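PDB 1GYE: arabinan endo-1,5-alpha-l-arabinosidase A from Cellvibrio cellulosa, which hydrolyses alpha-1,5-linked arabinofuranosyl bonds of linear arabinan in the plant cell wall, releasing almost exclusively arabinotriose. Local coordinates for residues Gly143-Gly148 with Ser186-Ala191; Ala205-Cys210 with Thr217-Val222. All blocks are in the same frame, centred on the assembly; numbering follows the deposited sequence.

Interaction 1 (Gly143-Gly148 with Ser186-Ala191); sequences GSFWGG and SAQIEA. With AHR (alpha-L-arabinofuranose), chain B; AHR (alpha-L-arabinofuranose), chain C.
S144 donates its hydroxyl to the carboxylate of E190, OG to OE1 at 2.9 Å. The hydroxyl comes from above the carboxylate plane, 62° out of it. With OG anti to the backbone N (chi1 178°), S144 also accepts a bond from O2 of the chain B arabinofuranose, 2.7 Å from OG. E190 OE1 takes a second bond, from O2 of the chain C sugar. F145 lies flat between sugar and protein. C1 of the chain B sugar sits over one face of the F145 ring, 3.6 Å from F145 CD1. A187 O and Q188 CA cover the opposite face, and E190 OE2 lies at the ring edge. The W146 ring turns its edge to O2 of the same sugar, while its NE1 bonds to D181 O. This is the active-site wall of a five-bladed beta-propeller, where E190 is probably the proton donor. The loop after strand 138-142 here meets the first strand of the next sheet. The two backbones are joined directly: F145 N bonds almost straight to I189 O at 2.8 Å, and A191 N bonds to G143 O at 3.2 Å. A type II' turn from F145 to G148 reverses the loop. On the neighbouring strand 200-207, W207 touches the I189 side chain.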
loop_
_atom_site.group_PDB
_atom_site.type_symbol
_atom_site.label_atom_id
_atom_site.label_comp_id
_atom_site.label_asym_id
_atom_site.label_seq_id
_atom_site.Cartn_x
_atom_site.Cartn_y
_atom_site.Cartn_z
ATOM N N GLY A 143 5.390 5.025 3.991
ATOM C CA GLY A 143 6.839 5.148 3.940
ATOM C C GLY A 143 7.567 4.207 3.002
ATOM O O GLY A 143 7.006 3.208 2.500
ATOM N N SER A 144 8.829 4.524 2.781
ATOM C CA SER A 144 9.683 3.780 1.856
ATOM C C SER A 144 11.131 4.223 2.074
ATOM O O SER A 144 11.396 5.414 1.977
ATOM C CB SER A 144 9.277 4.164 0.450
ATOM O OG SER A 144 10.062 3.530 -0.532
ATOM N N PHE A 145 12.041 3.304 2.410
ATOM C CA PHE A 145 13.453 3.636 2.616
ATOM C C PHE A 145 13.650 4.780 3.620
ATOM O O PHE A 145 12.784 5.006 4.503
ATOM C CB PHE A 145 14.088 3.996 1.285
ATOM C CG PHE A 145 14.229 2.841 0.385
ATOM C CD1 PHE A 145 13.094 2.227 -0.155
ATOM C CD2 PHE A 145 15.477 2.300 0.110
ATOM C CE1 PHE A 145 13.208 1.089 -1.007
ATOM C CE2 PHE A 145 15.603 1.186 -0.774
ATOM C CZ PHE A 145 14.459 0.583 -1.321
ATOM N N TRP A 146 14.755 5.517 3.498
ATOM C CA TRP A 146 15.064 6.537 4.492
ATOM C C TRP A 146 14.898 5.908 5.863
ATOM O O TRP A 146 15.424 4.824 6.051
ATOM C CB TRP A 146 14.201 7.789 4.305
ATOM C CG TRP A 146 14.774 8.665 3.220
ATOM C CD1 TRP A 146 15.646 9.686 3.394
ATOM C CD2 TRP A 146 14.562 8.552 1.799
ATOM N NE1 TRP A 146 15.987 10.232 2.176
ATOM C CE2 TRP A 146 15.335 9.561 1.178
ATOM C CE3 TRP A 146 13.809 7.695 0.991
ATOM C CZ2 TRP A 146 15.368 9.761 -0.197
ATOM C CZ3 TRP A 146 13.828 7.889 -0.392
ATOM C CH2 TRP A 146 14.624 8.913 -0.976
ATOM N N GLY A 147 14.197 6.565 6.805
ATOM C CA GLY A 147 14.134 6.074 8.154
ATOM C C GLY A 147 12.944 5.179 8.375
ATOM O O GLY A 147 12.565 4.912 9.521
ATOM N N GLY A 148 12.337 4.704 7.306
ATOM C CA GLY A 148 11.415 3.589 7.402
ATOM C C GLY A 148 9.949 3.941 7.504
ATOM O O GLY A 148 9.508 4.915 6.904
ATOM N N SER A 186 20.101 2.243 2.411
ATOM C CA SER A 186 20.092 0.820 2.171
ATOM C C SER A 186 19.018 0.113 2.964
ATOM O O SER A 186 18.952 -1.126 2.948
ATOM C CB SER A 186 21.479 0.197 2.441
ATOM O OG SER A 186 21.544 -0.071 3.852
ATOM N N ALA A 187 18.152 0.888 3.628
ATOM C CA ALA A 187 16.998 0.326 4.343
ATOM C C ALA A 187 15.935 -0.110 3.350
ATOM O O ALA A 187 14.988 0.634 3.048
ATOM C CB ALA A 187 16.431 1.351 5.302
ATOM N N GLN A 188 16.063 -1.313 2.811
ATOM C CA GLN A 188 15.076 -1.715 1.786
ATOM C C GLN A 188 13.734 -2.218 2.352
ATOM O O GLN A 188 13.455 -3.435 2.397
ATOM C CB GLN A 188 15.694 -2.715 0.819
ATOM C CG GLN A 188 17.042 -2.211 0.250
ATOM C CD GLN A 188 17.812 -3.282 -0.496
ATOM O OE1 GLN A 188 18.742 -2.972 -1.232
ATOM N NE2 GLN A 188 17.421 -4.535 -0.331
ATOM N N ILE A 189 12.911 -1.261 2.767
ATOM C CA ILE A 189 11.593 -1.528 3.363
ATOM C C ILE A 189 10.587 -0.496 2.861
ATOM O O ILE A 189 10.897 0.725 2.752
ATOM C CB ILE A 189 11.671 -1.480 4.887
ATOM C CG1 ILE A 189 10.344 -1.708 5.535
ATOM C CG2 ILE A 189 12.198 -0.110 5.423
ATOM C CD1 ILE A 189 10.529 -1.826 7.068
ATOM N N GLU A 190 9.395 -0.983 2.532
ATOM C CA GLU A 190 8.299 -0.106 2.166
ATOM C C GLU A 190 6.933 -0.680 2.371
ATOM O O GLU A 190 6.755 -1.848 2.675
ATOM C CB GLU A 190 8.376 0.399 0.707
ATOM C CG GLU A 190 9.052 -0.462 -0.359
ATOM C CD GLU A 190 9.218 0.261 -1.724
ATOM O OE1 GLU A 190 8.683 1.391 -1.929
ATOM O OE2 GLU A 190 9.883 -0.300 -2.630
ATOM N N ALA A 191 5.944 0.173 2.185
ATOM C CA ALA A 191 4.633 -0.277 1.747
ATOM C C ALA A 191 3.902 -0.971 2.849
ATOM O O ALA A 191 3.520 -2.146 2.688
ATOM C CB ALA A 191 4.773 -1.195 0.541
HETATM O O5 AHR B . 10.286 2.328 -5.932
HETATM C C5 AHR B . 10.236 3.202 -4.852
HETATM C C4 AHR B . 11.511 3.970 -4.984
HETATM O O4 AHR B . 12.558 3.235 -4.377
HETATM C C3 AHR B . 11.312 5.259 -4.249
HETATM O O3 AHR B . 11.580 6.293 -5.188
HETATM C C2 AHR B . 12.336 5.231 -3.145
HETATM O O2 AHR B . 11.621 5.247 -1.910
HETATM C C1 AHR B . 13.160 3.982 -3.348
HETATM O O5 AHR C . 6.664 3.521 -9.419
HETATM C C5 AHR C . 6.646 2.460 -8.474
HETATM C C4 AHR C . 7.126 2.982 -7.157
HETATM O O4 AHR C . 8.527 2.820 -7.260
HETATM C C3 AHR C . 6.686 2.139 -5.982
HETATM O O3 AHR C . 5.702 2.768 -5.177
HETATM C C2 AHR C . 7.962 1.992 -5.195
HETATM O O2 AHR C . 7.924 0.780 -4.446
HETATM C C1 AHR C . 8.982 1.894 -6.296
#

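Interaction 2 (Ala205-Cys210 with Thr217-Val222); sequences ASWGLC and TYHLVV. With AHR (alpha-L-arabinofuranose), chain C.
A205 pairs with V221 through two backbone bonds. A205 N reaches V221 O, and V221 N reaches A205 O at 2.8 Å. The A205 CB and V221 side chains lie on the same face of the sheet. S206 opposes L220 in a non-hydrogen-bonded pair whose side chains lie on the other face. S206 CB sits over one face of the Y218 ring, 4.0 Å from the ring centroid, and S206 OG bonds outside the pair to H260 N. W207 and H219 form the next hydrogen-bonded pair, with W207 N 3.1 Å from H219 O. CG2 of V221 packs over the five-membered ring of W207, 3.8 Å from its centroid and close to the ring normal. H219 NE2 approaches W207 CE3 obliquely. The H219 ring is fixed by a bond from ND1 to T217 O, which lies in the ring plane.

At G208 the regular pairing stops. Its CA passes T217 OG1, and its carbonyl oxygen meets the edge of the Y218 ring. L209 N then bonds to T217 OG1 at 2.8 Å, and L209 O accepts T217 N. C210 CB lies over the centre of the Y218 ring, 3.4 Å from the centroid, on the face opposite S206. The phenol is thus sandwiched between two CB atoms. C210 SG, in a disulfide with the adjacent C211, lies between the backbone N and the carbonyl carbon (chi1 80°). This sets C210 SG 3.6 Å from C1 of the chain C arabinofuranose, so this end of the beta hairpin lines the glycan pocket. The hairpin supplies the two inner strands of a four-stranded antiparallel propeller blade. Strand 189-197 flanks 200-207, and strand 246-249 flanks 219-225. Strands 255-266 and 269-278 of the next sheet pack against Y218 and L220.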
loop_
_atom_site.group_PDB
_atom_site.type_symbol
_atom_site.label_atom_id
_atom_site.label_comp_id
_atom_site.label_asym_id
_atom_site.label_seq_id
_atom_site.Cartn_x
_atom_site.Cartn_y
_atom_site.Cartn_z
ATOM N N ALA A 205 4.769 -5.634 5.436
ATOM C CA ALA A 205 5.617 -4.719 4.731
ATOM C C ALA A 205 6.390 -5.462 3.693
ATOM O O ALA A 205 6.502 -6.689 3.789
ATOM C CB ALA A 205 6.582 -3.964 5.713
ATOM N N SER A 206 6.916 -4.706 2.714
ATOM C CA SER A 206 7.775 -5.237 1.668
ATOM C C SER A 206 9.275 -4.968 1.927
ATOM O O SER A 206 9.662 -3.811 2.201
ATOM C CB SER A 206 7.370 -4.597 0.356
ATOM O OG SER A 206 6.035 -4.937 0.013
ATOM N N TRP A 207 10.112 -6.008 1.795
ATOM C CA TRP A 207 11.559 -5.874 1.945
ATOM C C TRP A 207 12.276 -6.133 0.609
ATOM O O TRP A 207 11.832 -6.974 -0.198
ATOM C CB TRP A 207 12.096 -6.936 2.933
ATOM C CG TRP A 207 12.019 -6.658 4.420
ATOM C CD1 TRP A 207 11.456 -5.569 5.040
ATOM C CD2 TRP A 207 12.568 -7.476 5.472
ATOM N NE1 TRP A 207 11.607 -5.672 6.404
ATOM C CE2 TRP A 207 12.267 -6.833 6.706
ATOM C CE3 TRP A 207 13.259 -8.702 5.501
ATOM C CZ2 TRP A 207 12.642 -7.372 7.963
ATOM C CZ3 TRP A 207 13.619 -9.259 6.741
ATOM C CH2 TRP A 207 13.318 -8.579 7.960
ATOM N N GLY A 208 13.431 -5.510 0.394
ATOM C CA GLY A 208 14.209 -5.823 -0.786
ATOM C C GLY A 208 13.890 -4.873 -1.958
ATOM O O GLY A 208 13.264 -3.805 -1.768
ATOM N N LEU A 209 14.335 -5.237 -3.161
ATOM C CA LEU A 209 14.192 -4.314 -4.278
ATOM C C LEU A 209 13.119 -4.740 -5.267
ATOM O O LEU A 209 13.195 -5.829 -5.820
ATOM C CB LEU A 209 15.529 -4.100 -4.999
ATOM C CG LEU A 209 16.751 -3.685 -4.154
ATOM C CD1 LEU A 209 18.094 -4.296 -4.715
ATOM C CD2 LEU A 209 16.826 -2.132 -3.891
ATOM N N CYS A 210 12.117 -3.891 -5.449
ATOM C CA CYS A 210 11.137 -4.054 -6.510
ATOM C C CYS A 210 11.732 -3.650 -7.892
ATOM O O CYS A 210 12.865 -3.162 -7.964
ATOM C CB CYS A 210 9.921 -3.204 -6.180
ATOM S SG CYS A 210 10.187 -1.469 -6.605
ATOM N N THR A 217 14.524 -8.639 -5.432
ATOM C CA THR A 217 14.538 -9.379 -4.182
ATOM C C THR A 217 13.301 -9.124 -3.336
ATOM O O THR A 217 13.279 -9.556 -2.157
ATOM C CB THR A 217 15.779 -8.984 -3.321
ATOM O OG1 THR A 217 15.861 -7.555 -3.201
ATOM C CG2 THR A 217 17.099 -9.411 -3.981
ATOM N N TYR A 218 12.308 -8.415 -3.896
ATOM C CA TYR A 218 11.068 -8.017 -3.200
ATOM C C TYR A 218 10.297 -9.224 -2.695
ATOM O O TYR A 218 10.061 -10.176 -3.474
ATOM C CB TYR A 218 10.160 -7.299 -4.181
ATOM C CG TYR A 218 9.429 -6.037 -3.728
ATOM C CD1 TYR A 218 10.048 -5.053 -2.950
ATOM C CD2 TYR A 218 8.106 -5.793 -4.168
ATOM C CE1 TYR A 218 9.348 -3.883 -2.617
ATOM C CE2 TYR A 218 7.403 -4.615 -3.844
ATOM C CZ TYR A 218 8.039 -3.685 -3.079
ATOM O OH TYR A 218 7.335 -2.568 -2.738
ATOM N N HIS A 219 9.921 -9.185 -1.414
ATOM C CA HIS A 219 9.085 -10.208 -0.754
ATOM C C HIS A 219 8.334 -9.589 0.432
ATOM O O HIS A 219 8.513 -8.417 0.704
ATOM C CB HIS A 219 9.927 -11.366 -0.275
ATOM C CG HIS A 219 10.943 -10.999 0.760
ATOM N ND1 HIS A 219 12.172 -10.470 0.443
ATOM C CD2 HIS A 219 10.920 -11.113 2.112
ATOM C CE1 HIS A 219 12.872 -10.292 1.551
ATOM N NE2 HIS A 219 12.136 -10.680 2.576
ATOM N N LEU A 220 7.470 -10.343 1.108
ATOM C CA LEU A 220 6.620 -9.749 2.148
ATOM C C LEU A 220 7.004 -10.263 3.525
ATOM O O LEU A 220 7.330 -11.440 3.649
ATOM C CB LEU A 220 5.133 -10.009 1.916
ATOM C CG LEU A 220 4.430 -9.293 0.756
ATOM C CD1 LEU A 220 3.040 -9.838 0.593
ATOM C CD2 LEU A 220 4.383 -7.767 0.920
ATOM N N VAL A 221 6.965 -9.392 4.531
ATOM C CA VAL A 221 7.148 -9.802 5.890
ATOM C C VAL A 221 5.968 -9.260 6.717
ATOM O O VAL A 221 5.182 -8.420 6.234
ATOM C CB VAL A 221 8.495 -9.317 6.520
ATOM C CG1 VAL A 221 9.688 -9.913 5.862
ATOM C CG2 VAL A 221 8.605 -7.783 6.534
ATOM N N VAL A 222 5.865 -9.746 7.961
ATOM C CA VAL A 222 4.745 -9.420 8.832
ATOM C C VAL A 222 5.193 -9.429 10.302
ATOM O O VAL A 222 6.135 -10.146 10.680
ATOM C CB VAL A 222 3.571 -10.437 8.603
ATOM C CG1 VAL A 222 3.931 -11.867 9.108
ATOM C CG2 VAL A 222 2.262 -9.929 9.204
HETATM O O5 AHR C . 6.664 3.521 -9.419
HETATM C C5 AHR C . 6.646 2.460 -8.474
HETATM C C4 AHR C . 7.126 2.982 -7.157
HETATM O O4 AHR C . 8.527 2.820 -7.260
HETATM C C3 AHR C . 6.686 2.139 -5.982
HETATM O O3 AHR C . 5.702 2.768 -5.177
HETATM C C2 AHR C . 7.962 1.992 -5.195
HETATM O O2 AHR C . 7.924 0.780 -4.446
HETATM C C1 AHR C . 8.982 1.894 -6.296
#

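Overall arrangement
Both contacts are buried, and their centres lie 10 Å apart. They share one sheet: strand 189-197 of interaction 1 is the neighbour of strand 200-207 of interaction 2. E190 N and S206 O probably bond there, as do Q188 O and G208 N. Interaction 1 joins this sheet to a loop of the preceding one by a single bridge, and mixes hydrogen bonds to the E190 carboxylate with packing round the F145 ring. Interaction 2 stays within the sheet, with regular antiparallel pairing and CH-pi packing, and has an exposed residue, T217, at its turn end. Both reach the chain C arabinofuranose; near it Y218 OH packs 3.4 Å from E190 OE2.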